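Local coordinates for type IV pilus biogenesis factor PilY1 (Pseudomonas aeruginosa, PDB 3HX6), which primes type IV pilus assembly, supports twitching motility and host-cell adhesion, and appears to regulate pilus retraction through calcium binding and release, at residues Val136-Val142 with Val154-Arg160; Val211-Tyr216 with Gly250-Leu256; Lys222-Ile227 with Arg237-Val241; Gln274-Trp278 with Gly312-Ala318; Ala327-Ser333 with Val345-Lys351. The protein carries 3 engineered substitutions. One frame throughout, in Å; residues are numbered along the deposited sequence.

Overall arrangement
In this C-terminal beta-propeller domain, contacts 1 to 4 lie in or between four-stranded antiparallel blades; contact 5 lies at the edge of the next sheet, where strand 333-336 meets 343-348. Contacts 1, 3 and 4 lie within single blades, whereas contact 2 joins one blade to the next; its centre is 8 Å from that of contact 3. Leu251 and Val241 both pack on Trp278, tying contacts 2 and 3 to contact 4. Contact 5 meets contact 4 through Phe347 on Leu277, and contact 2 through Arg255 NE, hydrogen-bonded to Pro332 O. Contact 1 stands apart, about 7 Å from contact 2 between nearest atoms. The bound calcium is about 9 Å from the Leu256 side chain.

Contact 1. Residues Val136-Val142 with Val154-Arg160; sequences VDGSPVV and VLIGSLR
The guanidinium of Arg160 turns an edge to the end of helix 130-137: Val136 O lies near its plane, 3.2 Å from NH1, while Gly138 CA approaches obliquely. This bond is doubtful in detail, because Val136 O is modelled too close to Arg160 CD. Beyond it the segments form the beta hairpin of strands 141-147 and 150-158, part of a four-stranded propeller blade. Gly138 leaves the helix with positive phi, and its lack of a side chain makes room for NH1. Ser158 OG accepts from Arg160 N in an ST turn, and Arg160 NH2 is bonded to Phe195 O. In the hairpin, Val141 and Ile156 are a hydrogen-bonded pair; Val141 N to Ile156 O is 2.9 Å and nearly straight at 171°. On the other face Leu155 fills the angle between Pro140 and Val142. With its CG anti to the backbone N (chi1 178°), its CD2 comes 3.6 Å from Pro140 CB and its CG 4.0 Å from Val142 CG1.

Contact 2. Residues Val211-Tyr216 with Gly250-Leu256; sequences VTGNGY and GLSSPRL
The strands 211-213 and 251-256 run roughly antiparallel, 148° apart with axes 5.1 Å apart at closest, yet they meet without a ladder of beta bridges. Just past the end of strand 211-213, Gly215 N bonds to Leu251 O at 3.2 Å. Asn214 does more: its OD1 accepts Leu251 N at 2.8 Å and 166°, the donor slightly tilted from the carbonyl plane. The Asn214 side chain swings into this place with CG between the backbone N and the carbonyl carbon (chi1 69°). The same OD1 also takes Ala224 N, and ND2 donates to Lys222 O and Asp190 O, which suits an amide to this buried corner. Here two adjacent propeller blades pack: strand 251-257, the first of its blade, lies against strand 208-213, the second of the preceding one. Gly213 and Gly250 lie where a side chain would run into the opposite backbone, letting the chains close up. Tyr216 presents its ring edge to Gly250 O and Ser252 OG. Its OH stands 2.5 Å from Ser252 OG, which also bonds to Ile328 O, and a water links Tyr216 OH to Ser253 OG. Toward the other end the contact turns apolar. Pro254, rigid and without an N-H, lays CG 3.3 Å from Val211 O, and Val211 CG1 packs at 3.9 Å on Leu256 CD1.

Contact 3. Residues Lys222-Ile227 with Arg237-Val241; sequences KAALLI and RKLEV
A beta hairpin brings Lys222-Ile227 against Arg237-Val241, the strand axes 163° apart and 4.4 Å from each other at closest. Leu225 and Leu239 form a hydrogen-bonded pair: Leu239 N reaches Leu225 O in the carbonyl plane at 2.9 Å, whereas Leu225 N sits above the plane of the Leu239 carbonyl. Ile227 and Arg237 pair likewise. One face packs on the next propeller blade with mostly apolar side chains, Arg237 at the end: Leu225 and Leu239 lie on Phe280, Val241 on Trp278. Leu225 CD2 lies 4.0 Å from Leu239 CD2, and Ile227 CD1 is 4.1 Å from that same methyl. Leu239 CD1 lies over one face of the Arg237 guanidinium, whose NH1 is bonded to Ala303 O and Phe306 O. On the opposite face of the sheet, with Ala224 and Glu240, Lys238 lays CD beside Leu226 CD2 at 3.7 Å before its NZ meets Asp190 in a salt bridge. Lys222, stretched straight beyond CG, makes a long salt bridge, 3.6 Å from NZ to Glu240 OE1. A water spans Ala223 N and Val241 O.

Contact 4. Residues Gln274-Trp278 with Gly312-Ala318; sequences QGNLW and GQPLYSA
Leu277 N gives Tyr316 O a hydrogen bond of 2.7 Å, almost straight at 174°, and Ala318 N holds Gly275 O as closely. Leu315 and Tyr316 both face Leu277, a classic beta bulge in the last strand of this propeller blade; Leu315 N bonds to Leu277 O at 132°. Gly275 lies where a side chain would strike Ala318 O. One step on, Ser317 OG donates to Asn276 OD1 at 2.8 Å in the carbonyl plane. Pro314 covers a face of Trp278, a CH-pi contact with CB 3.7 Å from the centroid of the six-membered ring. The compact proline ring offers C-H groups to the pi face of the indole, and Asn276 CB lies over the same face, near the rim. Trp278 NE1 bonds to Asp272 OD1, which fixes the indole's rotation, while Gly312 O lies at its edge. Leu277 and Leu315 run side by side, with CD1 4.1 Å from CD2. The buried backbone groups of the bulge are thus paired across it, while Leu277 and Leu315 turn to Val345 of strand 343-348.

Contact 5. Residues Ala327-Ser333 with Val345-Lys351; sequences AITAAPS and VIFGTGK
Ala327 O takes Gly350 N at 2.7 Å, closing one end of the contact. At the other, Ser333 and Ile346 form an antiparallel hydrogen-bonded pair, with Ile346 N 2.7 Å from Ser333 O at 168°. Between them the loop bows away and waters step in. Thr329 OG1 also donates to Gly350 O, though the modelled length is too short to trust. Apolar groups pack beside the waters. Ile328 CD1 lies 3.7 Å from Phe347 CD2, and the ring reaches there because Phe347 CG stands between the backbone N and carbonyl carbon (chi1 51°). Pro332 CB touches Val345 CG1 at 4.0 Å. Further out, the Phe347 ring meets Tyr369, Thr349 OG1 is bonded to Gln366 and Thr367, and Lys351 NZ pairs with Asp357. This loop leads from the blade ending in strand 307-317 into strand 333-336 of the next sheet. Its backbone bonds are mixed: one water bridges Thr329 N and Gly348 O, another accepts from Gly348 N, and Ile328 O and Pro332 O are bonded to Ser252 OG and Arg255 NE.

Contact 1. Residues Val136-Val142 with Val154-Arg160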
# COMPACT_ATOMS: atom_id res chain seq x y z
N VAL A 136 -15.37 -22.50 -14.42
CA VAL A 136 -15.12 -22.96 -15.77
C VAL A 136 -14.63 -21.86 -16.71
O VAL A 136 -13.70 -22.08 -17.47
CB VAL A 136 -16.38 -23.62 -16.39
CG1 VAL A 136 -16.10 -24.01 -17.83
CG2 VAL A 136 -16.78 -24.84 -15.58
N ASP A 137 -15.26 -20.69 -16.67
CA ASP A 137 -14.83 -19.59 -17.53
C ASP A 137 -13.42 -19.20 -17.14
O ASP A 137 -12.62 -18.77 -17.97
CB ASP A 137 -15.77 -18.38 -17.38
CG ASP A 137 -17.16 -18.65 -17.93
OD1 ASP A 137 -17.27 -19.46 -18.88
OD2 ASP A 137 -18.13 -18.05 -17.43
N GLY A 138 -13.12 -19.34 -15.85
CA GLY A 138 -11.80 -19.03 -15.34
C GLY A 138 -11.33 -17.60 -15.50
O GLY A 138 -12.12 -16.68 -15.69
N SER A 139 -10.02 -17.44 -15.41
CA SER A 139 -9.39 -16.14 -15.53
C SER A 139 -8.00 -16.33 -16.13
O SER A 139 -7.28 -17.26 -15.75
CB SER A 139 -9.27 -15.49 -14.15
OG SER A 139 -8.59 -14.25 -14.23
N PRO A 140 -7.61 -15.47 -17.07
CA PRO A 140 -6.28 -15.63 -17.66
C PRO A 140 -5.20 -15.18 -16.67
O PRO A 140 -5.49 -14.57 -15.65
CB PRO A 140 -6.34 -14.73 -18.89
CG PRO A 140 -7.23 -13.61 -18.43
CD PRO A 140 -8.34 -14.36 -17.71
N VAL A 141 -3.95 -15.51 -16.99
CA VAL A 141 -2.83 -15.12 -16.15
C VAL A 141 -2.06 -14.01 -16.85
O VAL A 141 -1.76 -14.11 -18.04
CB VAL A 141 -1.88 -16.32 -15.93
CG1 VAL A 141 -0.54 -15.84 -15.39
CG2 VAL A 141 -2.51 -17.31 -14.98
N VAL A 142 -1.76 -12.93 -16.12
CA VAL A 142 -0.99 -11.84 -16.70
C VAL A 142 0.29 -11.72 -15.89
O VAL A 142 0.27 -11.87 -14.67
CB VAL A 142 -1.75 -10.49 -16.65
CG1 VAL A 142 -3.06 -10.60 -17.41
CG2 VAL A 142 -2.00 -10.07 -15.20
N VAL A 154 2.63 -10.11 -20.43
CA VAL A 154 1.95 -11.14 -21.20
C VAL A 154 0.69 -11.61 -20.50
O VAL A 154 0.50 -11.40 -19.31
CB VAL A 154 2.89 -12.35 -21.44
CG1 VAL A 154 3.15 -13.09 -20.12
CG2 VAL A 154 2.27 -13.29 -22.46
N LEU A 155 -0.18 -12.24 -21.28
CA LEU A 155 -1.43 -12.79 -20.77
C LEU A 155 -1.52 -14.21 -21.32
O LEU A 155 -1.42 -14.42 -22.52
CB LEU A 155 -2.63 -11.95 -21.24
CG LEU A 155 -4.02 -12.44 -20.83
CD1 LEU A 155 -5.02 -11.30 -20.90
CD2 LEU A 155 -4.45 -13.60 -21.72
N ILE A 156 -1.68 -15.18 -20.43
CA ILE A 156 -1.78 -16.56 -20.84
C ILE A 156 -3.22 -17.03 -20.59
O ILE A 156 -3.73 -16.92 -19.48
CB ILE A 156 -0.78 -17.46 -20.07
CG1 ILE A 156 0.66 -17.07 -20.43
CG2 ILE A 156 -0.97 -18.92 -20.47
CD1 ILE A 156 1.10 -15.75 -19.91
N GLY A 157 -3.86 -17.51 -21.64
CA GLY A 157 -5.23 -17.98 -21.52
C GLY A 157 -5.37 -19.40 -22.02
O GLY A 157 -4.40 -19.99 -22.47
N SER A 158 -6.57 -19.96 -21.94
CA SER A 158 -6.78 -21.32 -22.42
C SER A 158 -8.21 -21.45 -22.94
O SER A 158 -9.05 -20.59 -22.67
CB SER A 158 -6.55 -22.34 -21.31
OG SER A 158 -7.70 -22.49 -20.50
N LEU A 159 -8.47 -22.52 -23.68
CA LEU A 159 -9.79 -22.77 -24.25
C LEU A 159 -10.77 -23.24 -23.18
O LEU A 159 -11.96 -23.46 -23.47
CB LEU A 159 -9.69 -23.80 -25.37
CG LEU A 159 -8.67 -23.50 -26.46
CD1 LEU A 159 -8.82 -24.50 -27.61
CD2 LEU A 159 -8.86 -22.08 -26.97
N ARG A 160 -10.28 -23.42 -21.96
CA ARG A 160 -11.12 -23.87 -20.85
C ARG A 160 -11.76 -25.21 -21.20
O ARG A 160 -11.07 -26.14 -21.62
CB ARG A 160 -12.21 -22.82 -20.58
CG ARG A 160 -11.68 -21.42 -20.31
CD ARG A 160 -11.45 -21.20 -18.83
NE ARG A 160 -10.10 -21.52 -18.39
CZ ARG A 160 -9.79 -21.82 -17.13
NH1 ARG A 160 -10.73 -21.85 -16.20
NH2 ARG A 160 -8.53 -22.07 -16.81

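Contact 2. Residues Val211-Tyr216 with Gly250-Leu256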
# COMPACT_ATOMS: atom_id res chain seq x y z
N VAL A 211 4.96 -22.14 -17.32
CA VAL A 211 5.04 -23.45 -16.68
C VAL A 211 3.67 -23.77 -16.14
O VAL A 211 3.14 -23.06 -15.29
CB VAL A 211 6.08 -23.43 -15.56
CG1 VAL A 211 6.19 -24.82 -14.93
CG2 VAL A 211 7.44 -23.00 -16.14
N THR A 212 3.08 -24.85 -16.64
CA THR A 212 1.75 -25.23 -16.22
C THR A 212 1.53 -26.74 -16.29
O THR A 212 2.39 -27.47 -16.78
CB THR A 212 0.72 -24.52 -17.12
OG1 THR A 212 -0.60 -24.70 -16.58
CG2 THR A 212 0.78 -25.07 -18.54
N GLY A 213 0.39 -27.20 -15.78
CA GLY A 213 0.08 -28.62 -15.84
C GLY A 213 -0.53 -28.89 -17.20
O GLY A 213 -1.06 -27.96 -17.82
N ASN A 214 -0.45 -30.13 -17.69
CA ASN A 214 -1.00 -30.44 -19.00
C ASN A 214 -2.53 -30.37 -19.02
O ASN A 214 -3.15 -30.32 -20.08
CB ASN A 214 -0.54 -31.82 -19.47
CG ASN A 214 -1.15 -32.95 -18.65
OD1 ASN A 214 -1.10 -32.95 -17.43
ND2 ASN A 214 -1.71 -33.94 -19.34
N GLY A 215 -3.14 -30.37 -17.85
CA GLY A 215 -4.59 -30.28 -17.85
C GLY A 215 -5.29 -31.62 -17.76
O GLY A 215 -4.67 -32.66 -17.56
N TYR A 216 -6.60 -31.60 -17.97
CA TYR A 216 -7.40 -32.81 -17.81
C TYR A 216 -8.01 -33.42 -19.06
O TYR A 216 -8.30 -32.73 -20.03
CB TYR A 216 -8.49 -32.51 -16.78
CG TYR A 216 -7.97 -31.68 -15.62
CD1 TYR A 216 -6.78 -32.03 -14.98
CD2 TYR A 216 -8.67 -30.57 -15.15
CE1 TYR A 216 -6.31 -31.29 -13.90
CE2 TYR A 216 -8.20 -29.83 -14.06
CZ TYR A 216 -7.02 -30.20 -13.44
OH TYR A 216 -6.55 -29.51 -12.35
N GLY A 250 -4.12 -36.06 -14.86
CA GLY A 250 -3.88 -34.79 -15.50
C GLY A 250 -3.17 -33.95 -14.45
O GLY A 250 -3.51 -34.03 -13.27
N LEU A 251 -2.18 -33.15 -14.86
CA LEU A 251 -1.46 -32.34 -13.89
C LEU A 251 -2.14 -30.99 -13.71
O LEU A 251 -2.57 -30.38 -14.68
CB LEU A 251 -0.01 -32.13 -14.34
CG LEU A 251 0.89 -31.58 -13.23
CD1 LEU A 251 1.02 -32.64 -12.13
CD2 LEU A 251 2.26 -31.23 -13.79
N SER A 252 -2.22 -30.51 -12.47
CA SER A 252 -2.88 -29.24 -12.18
C SER A 252 -1.92 -28.06 -12.07
O SER A 252 -0.76 -28.15 -12.47
CB SER A 252 -3.69 -29.37 -10.89
OG SER A 252 -4.64 -30.42 -11.01
N SER A 253 -2.42 -26.95 -11.51
CA SER A 253 -1.65 -25.72 -11.35
C SER A 253 -0.36 -25.89 -10.56
O SER A 253 -0.37 -26.36 -9.42
CB SER A 253 -2.51 -24.65 -10.67
OG SER A 253 -3.80 -24.59 -11.25
N PRO A 254 0.78 -25.50 -11.15
CA PRO A 254 2.03 -25.65 -10.41
C PRO A 254 2.38 -24.43 -9.58
O PRO A 254 1.86 -23.33 -9.82
CB PRO A 254 3.06 -25.87 -11.52
CG PRO A 254 2.54 -24.94 -12.59
CD PRO A 254 1.03 -25.19 -12.57
N ARG A 255 3.24 -24.64 -8.59
CA ARG A 255 3.74 -23.55 -7.76
C ARG A 255 5.26 -23.63 -7.93
O ARG A 255 5.88 -24.65 -7.62
CB ARG A 255 3.38 -23.75 -6.29
CG ARG A 255 4.02 -22.71 -5.35
CD ARG A 255 3.47 -21.30 -5.60
NE ARG A 255 2.02 -21.26 -5.43
CZ ARG A 255 1.27 -20.19 -5.61
NH1 ARG A 255 1.82 -19.03 -5.96
NH2 ARG A 255 -0.05 -20.27 -5.45
N LEU A 256 5.86 -22.57 -8.45
CA LEU A 256 7.30 -22.57 -8.63
C LEU A 256 8.00 -22.11 -7.36
O LEU A 256 7.47 -21.28 -6.62
CB LEU A 256 7.68 -21.66 -9.80
CG LEU A 256 7.79 -22.41 -11.14
CD1 LEU A 256 6.55 -23.25 -11.40
CD2 LEU A 256 8.01 -21.40 -12.25
O HOH W 1 -5.83 -26.72 -12.02

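Contact 3. Residues Lys222-Ile227 with Arg237-Val241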
# COMPACT_ATOMS: atom_id res chain seq x y z
N LYS A 222 -2.62 -38.81 -19.32
CA LYS A 222 -1.37 -38.70 -18.57
C LYS A 222 -1.30 -37.36 -17.87
O LYS A 222 -2.09 -36.45 -18.14
CB LYS A 222 -0.17 -38.83 -19.51
CG LYS A 222 -0.05 -40.19 -20.18
CD LYS A 222 1.11 -40.19 -21.16
CE LYS A 222 1.21 -41.51 -21.91
NZ LYS A 222 2.32 -41.48 -22.91
N ALA A 223 -0.35 -37.24 -16.95
CA ALA A 223 -0.13 -36.01 -16.21
C ALA A 223 1.31 -35.60 -16.52
O ALA A 223 2.21 -36.43 -16.48
CB ALA A 223 -0.30 -36.25 -14.72
N ALA A 224 1.51 -34.32 -16.85
CA ALA A 224 2.86 -33.85 -17.15
C ALA A 224 2.99 -32.35 -16.96
O ALA A 224 2.04 -31.60 -17.17
CB ALA A 224 3.22 -34.21 -18.59
N LEU A 225 4.18 -31.91 -16.55
CA LEU A 225 4.43 -30.49 -16.38
C LEU A 225 4.85 -30.00 -17.76
O LEU A 225 5.72 -30.59 -18.40
CB LEU A 225 5.57 -30.23 -15.39
CG LEU A 225 5.82 -28.75 -15.08
CD1 LEU A 225 4.67 -28.22 -14.22
CD2 LEU A 225 7.15 -28.56 -14.35
N LEU A 226 4.21 -28.94 -18.24
CA LEU A 226 4.56 -28.40 -19.53
C LEU A 226 5.38 -27.14 -19.30
O LEU A 226 4.99 -26.27 -18.53
CB LEU A 226 3.30 -28.07 -20.34
CG LEU A 226 2.33 -29.23 -20.60
CD1 LEU A 226 1.17 -28.75 -21.49
CD2 LEU A 226 3.06 -30.38 -21.27
N ILE A 227 6.53 -27.07 -19.96
CA ILE A 227 7.39 -25.90 -19.86
C ILE A 227 7.42 -25.36 -21.27
O ILE A 227 8.09 -25.89 -22.16
CB ILE A 227 8.78 -26.29 -19.36
CG1 ILE A 227 8.66 -26.85 -17.93
CG2 ILE A 227 9.70 -25.07 -19.37
CD1 ILE A 227 9.98 -27.27 -17.30
N ARG A 237 10.16 -28.33 -22.59
CA ARG A 237 10.25 -29.61 -21.90
C ARG A 237 8.90 -30.06 -21.40
O ARG A 237 8.09 -29.26 -20.93
CB ARG A 237 11.19 -29.54 -20.68
CG ARG A 237 12.66 -29.84 -20.94
CD ARG A 237 12.89 -31.13 -21.72
NE ARG A 237 12.45 -32.36 -21.04
CZ ARG A 237 13.08 -32.94 -20.03
NH1 ARG A 237 14.20 -32.42 -19.53
NH2 ARG A 237 12.61 -34.07 -19.52
N LYS A 238 8.65 -31.35 -21.53
CA LYS A 238 7.43 -31.97 -21.04
C LYS A 238 7.97 -32.96 -20.03
O LYS A 238 8.73 -33.87 -20.37
CB LYS A 238 6.67 -32.70 -22.15
CG LYS A 238 5.52 -33.55 -21.63
CD LYS A 238 4.33 -33.55 -22.57
CE LYS A 238 4.67 -34.07 -23.97
NZ LYS A 238 4.83 -35.53 -24.01
N LEU A 239 7.60 -32.77 -18.77
CA LEU A 239 8.04 -33.65 -17.70
C LEU A 239 6.88 -34.56 -17.31
O LEU A 239 6.05 -34.20 -16.47
CB LEU A 239 8.51 -32.83 -16.50
CG LEU A 239 9.97 -32.37 -16.44
CD1 LEU A 239 10.57 -32.28 -17.83
CD2 LEU A 239 10.05 -31.04 -15.70
N GLU A 240 6.84 -35.73 -17.93
CA GLU A 240 5.78 -36.67 -17.65
C GLU A 240 5.98 -37.32 -16.30
O GLU A 240 7.10 -37.56 -15.86
CB GLU A 240 5.70 -37.77 -18.71
CG GLU A 240 4.38 -38.55 -18.63
CD GLU A 240 4.34 -39.76 -19.54
OE1 GLU A 240 4.59 -39.61 -20.75
OE2 GLU A 240 4.04 -40.87 -19.03
N VAL A 241 4.87 -37.59 -15.65
CA VAL A 241 4.85 -38.19 -14.35
C VAL A 241 4.11 -39.52 -14.54
O VAL A 241 3.21 -39.60 -15.37
CB VAL A 241 4.12 -37.22 -13.40
CG1 VAL A 241 2.82 -37.82 -12.92
CG2 VAL A 241 5.05 -36.80 -12.31
O HOH W 2 0.85 -39.60 -16.22

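Contact 4. Residues Gln274-Trp278 with Gly312-Ala318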
# COMPACT_ATOMS: atom_id res chain seq x y z
N GLN A 274 -5.04 -37.46 -9.72
CA GLN A 274 -4.92 -38.67 -8.93
C GLN A 274 -4.60 -38.42 -7.47
O GLN A 274 -4.55 -39.36 -6.67
CB GLN A 274 -3.86 -39.59 -9.53
CG GLN A 274 -4.38 -40.46 -10.66
CD GLN A 274 -3.30 -41.28 -11.30
OE1 GLN A 274 -2.23 -41.49 -10.72
NE2 GLN A 274 -3.56 -41.77 -12.51
N GLY A 275 -4.38 -37.16 -7.12
CA GLY A 275 -4.08 -36.82 -5.75
C GLY A 275 -2.60 -36.84 -5.43
O GLY A 275 -2.21 -36.72 -4.26
N ASN A 276 -1.76 -37.01 -6.44
CA ASN A 276 -0.32 -37.03 -6.20
C ASN A 276 0.21 -35.60 -6.20
O ASN A 276 -0.17 -34.80 -7.05
CB ASN A 276 0.40 -37.80 -7.30
CG ASN A 276 -0.10 -39.22 -7.42
OD1 ASN A 276 0.10 -40.04 -6.52
ND2 ASN A 276 -0.76 -39.52 -8.54
N LEU A 277 1.07 -35.28 -5.23
CA LEU A 277 1.67 -33.95 -5.18
C LEU A 277 3.08 -34.16 -5.70
O LEU A 277 3.93 -34.74 -5.01
CB LEU A 277 1.69 -33.41 -3.74
CG LEU A 277 1.98 -31.92 -3.51
CD1 LEU A 277 3.38 -31.57 -4.01
CD2 LEU A 277 0.93 -31.07 -4.21
N TRP A 278 3.34 -33.71 -6.92
CA TRP A 278 4.64 -33.89 -7.53
C TRP A 278 5.59 -32.72 -7.38
O TRP A 278 5.15 -31.58 -7.25
CB TRP A 278 4.49 -34.14 -9.04
CG TRP A 278 3.58 -35.27 -9.39
CD1 TRP A 278 2.27 -35.18 -9.76
CD2 TRP A 278 3.92 -36.66 -9.41
NE1 TRP A 278 1.76 -36.45 -10.00
CE2 TRP A 278 2.76 -37.37 -9.80
CE3 TRP A 278 5.10 -37.37 -9.14
CZ2 TRP A 278 2.74 -38.76 -9.91
CZ3 TRP A 278 5.08 -38.76 -9.26
CH2 TRP A 278 3.90 -39.44 -9.64
N GLY A 312 11.01 -39.79 -9.46
CA GLY A 312 9.72 -40.10 -10.07
C GLY A 312 8.66 -40.41 -9.03
O GLY A 312 7.52 -40.70 -9.36
N GLN A 313 9.05 -40.37 -7.76
CA GLN A 313 8.12 -40.61 -6.67
C GLN A 313 7.49 -39.28 -6.28
O GLN A 313 8.17 -38.26 -6.24
CB GLN A 313 8.86 -41.16 -5.44
CG GLN A 313 7.94 -41.55 -4.28
CD GLN A 313 8.71 -41.78 -2.99
OE1 GLN A 313 9.94 -41.95 -3.00
NE2 GLN A 313 7.99 -41.79 -1.87
N PRO A 314 6.18 -39.27 -6.01
CA PRO A 314 5.54 -38.00 -5.63
C PRO A 314 5.88 -37.68 -4.18
O PRO A 314 6.16 -38.57 -3.38
CB PRO A 314 4.05 -38.30 -5.83
CG PRO A 314 3.97 -39.77 -5.46
CD PRO A 314 5.18 -40.35 -6.15
N LEU A 315 5.87 -36.39 -3.84
CA LEU A 315 6.16 -35.99 -2.47
C LEU A 315 5.12 -36.61 -1.55
O LEU A 315 5.42 -36.97 -0.40
CB LEU A 315 6.08 -34.46 -2.34
CG LEU A 315 6.34 -33.88 -0.94
CD1 LEU A 315 7.85 -33.91 -0.64
CD2 LEU A 315 5.83 -32.45 -0.89
N TYR A 316 3.91 -36.74 -2.07
CA TYR A 316 2.79 -37.25 -1.29
C TYR A 316 1.65 -37.68 -2.22
O TYR A 316 1.56 -37.23 -3.36
CB TYR A 316 2.31 -36.14 -0.35
CG TYR A 316 1.33 -36.56 0.71
CD1 TYR A 316 -0.05 -36.39 0.53
CD2 TYR A 316 1.77 -37.15 1.90
CE1 TYR A 316 -0.96 -36.80 1.52
CE2 TYR A 316 0.87 -37.56 2.88
CZ TYR A 316 -0.48 -37.39 2.69
OH TYR A 316 -1.36 -37.81 3.67
N SER A 317 0.79 -38.58 -1.73
CA SER A 317 -0.38 -39.03 -2.49
C SER A 317 -1.56 -38.90 -1.55
O SER A 317 -1.67 -39.62 -0.55
CB SER A 317 -0.21 -40.48 -2.93
OG SER A 317 0.80 -40.60 -3.91
N ALA A 318 -2.45 -37.96 -1.87
CA ALA A 318 -3.62 -37.66 -1.06
C ALA A 318 -4.80 -38.62 -1.20
O ALA A 318 -5.32 -38.84 -2.29
CB ALA A 318 -4.09 -36.23 -1.35
O HOH W 3 -3.80 -40.30 -4.29

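Contact 5. Residues Ala327-Ser333 with Val345-Lys351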
# COMPACT_ATOMS: atom_id res chain seq x y z
N ALA A 327 -8.44 -35.76 -5.69
CA ALA A 327 -7.87 -34.93 -6.74
C ALA A 327 -7.38 -33.61 -6.19
O ALA A 327 -7.94 -33.07 -5.23
CB ALA A 327 -8.93 -34.68 -7.81
N ILE A 328 -6.31 -33.09 -6.79
CA ILE A 328 -5.75 -31.80 -6.40
C ILE A 328 -5.87 -30.91 -7.62
O ILE A 328 -5.36 -31.25 -8.70
CB ILE A 328 -4.28 -31.91 -6.00
CG1 ILE A 328 -4.16 -32.79 -4.75
CG2 ILE A 328 -3.70 -30.51 -5.76
CD1 ILE A 328 -2.75 -33.24 -4.45
N THR A 329 -6.54 -29.78 -7.45
CA THR A 329 -6.76 -28.81 -8.51
C THR A 329 -5.94 -27.55 -8.31
O THR A 329 -5.28 -27.07 -9.23
CB THR A 329 -8.25 -28.39 -8.57
OG1 THR A 329 -9.06 -29.51 -8.90
CG2 THR A 329 -8.45 -27.30 -9.60
N ALA A 330 -6.00 -27.02 -7.09
CA ALA A 330 -5.30 -25.79 -6.76
C ALA A 330 -3.80 -25.98 -6.63
O ALA A 330 -3.31 -27.06 -6.32
CB ALA A 330 -5.85 -25.22 -5.45
N ALA A 331 -3.08 -24.89 -6.87
CA ALA A 331 -1.63 -24.89 -6.77
C ALA A 331 -1.24 -24.99 -5.31
O ALA A 331 -1.98 -24.55 -4.42
CB ALA A 331 -1.06 -23.60 -7.35
N PRO A 332 -0.07 -25.58 -5.03
CA PRO A 332 0.41 -25.72 -3.66
C PRO A 332 0.96 -24.35 -3.26
O PRO A 332 1.11 -23.46 -4.11
CB PRO A 332 1.55 -26.74 -3.78
CG PRO A 332 1.27 -27.46 -5.06
CD PRO A 332 0.78 -26.36 -5.95
N SER A 333 1.24 -24.18 -1.97
CA SER A 333 1.83 -22.96 -1.43
C SER A 333 3.00 -23.48 -0.60
O SER A 333 2.92 -24.58 -0.06
CB SER A 333 0.85 -22.20 -0.53
OG SER A 333 -0.03 -21.42 -1.31
N VAL A 345 5.08 -27.95 2.30
CA VAL A 345 4.32 -27.83 1.07
C VAL A 345 2.84 -27.94 1.42
O VAL A 345 2.38 -28.98 1.91
CB VAL A 345 4.71 -28.93 0.08
CG1 VAL A 345 4.02 -28.69 -1.26
CG2 VAL A 345 6.23 -28.96 -0.09
N ILE A 346 2.09 -26.87 1.19
CA ILE A 346 0.67 -26.86 1.51
C ILE A 346 -0.19 -27.00 0.26
O ILE A 346 0.01 -26.29 -0.72
CB ILE A 346 0.31 -25.55 2.25
CG1 ILE A 346 1.21 -25.40 3.49
CG2 ILE A 346 -1.16 -25.55 2.64
CD1 ILE A 346 1.06 -24.08 4.22
N PHE A 347 -1.13 -27.93 0.30
CA PHE A 347 -2.03 -28.15 -0.83
C PHE A 347 -3.36 -28.71 -0.35
O PHE A 347 -3.43 -29.42 0.65
CB PHE A 347 -1.39 -29.10 -1.85
CG PHE A 347 -0.88 -30.38 -1.25
CD1 PHE A 347 0.32 -30.41 -0.56
CD2 PHE A 347 -1.61 -31.56 -1.36
CE1 PHE A 347 0.80 -31.60 0.01
CE2 PHE A 347 -1.14 -32.75 -0.80
CZ PHE A 347 0.06 -32.77 -0.11
N GLY A 348 -4.42 -28.37 -1.07
CA GLY A 348 -5.75 -28.84 -0.72
C GLY A 348 -6.34 -29.64 -1.86
O GLY A 348 -5.91 -29.49 -3.01
N THR A 349 -7.33 -30.47 -1.56
CA THR A 349 -7.90 -31.30 -2.60
C THR A 349 -9.27 -30.82 -3.06
O THR A 349 -9.96 -30.09 -2.34
CB THR A 349 -7.99 -32.76 -2.14
OG1 THR A 349 -8.89 -32.87 -1.03
CG2 THR A 349 -6.60 -33.25 -1.69
N GLY A 350 -9.65 -31.24 -4.26
CA GLY A 350 -10.93 -30.87 -4.83
C GLY A 350 -10.85 -30.85 -6.35
O GLY A 350 -9.76 -30.80 -6.91
N LYS A 351 -12.00 -30.91 -7.00
CA LYS A 351 -12.05 -30.86 -8.46
C LYS A 351 -13.42 -30.30 -8.80
O LYS A 351 -14.42 -30.64 -8.17
CB LYS A 351 -11.81 -32.25 -9.07
CG LYS A 351 -12.97 -33.22 -9.11
CD LYS A 351 -12.49 -34.55 -9.70
CE LYS A 351 -13.64 -35.49 -10.02
NZ LYS A 351 -14.44 -35.02 -11.18
O HOH W 4 -7.29 -28.54 -5.19
O HOH W 5 -3.33 -26.90 -3.58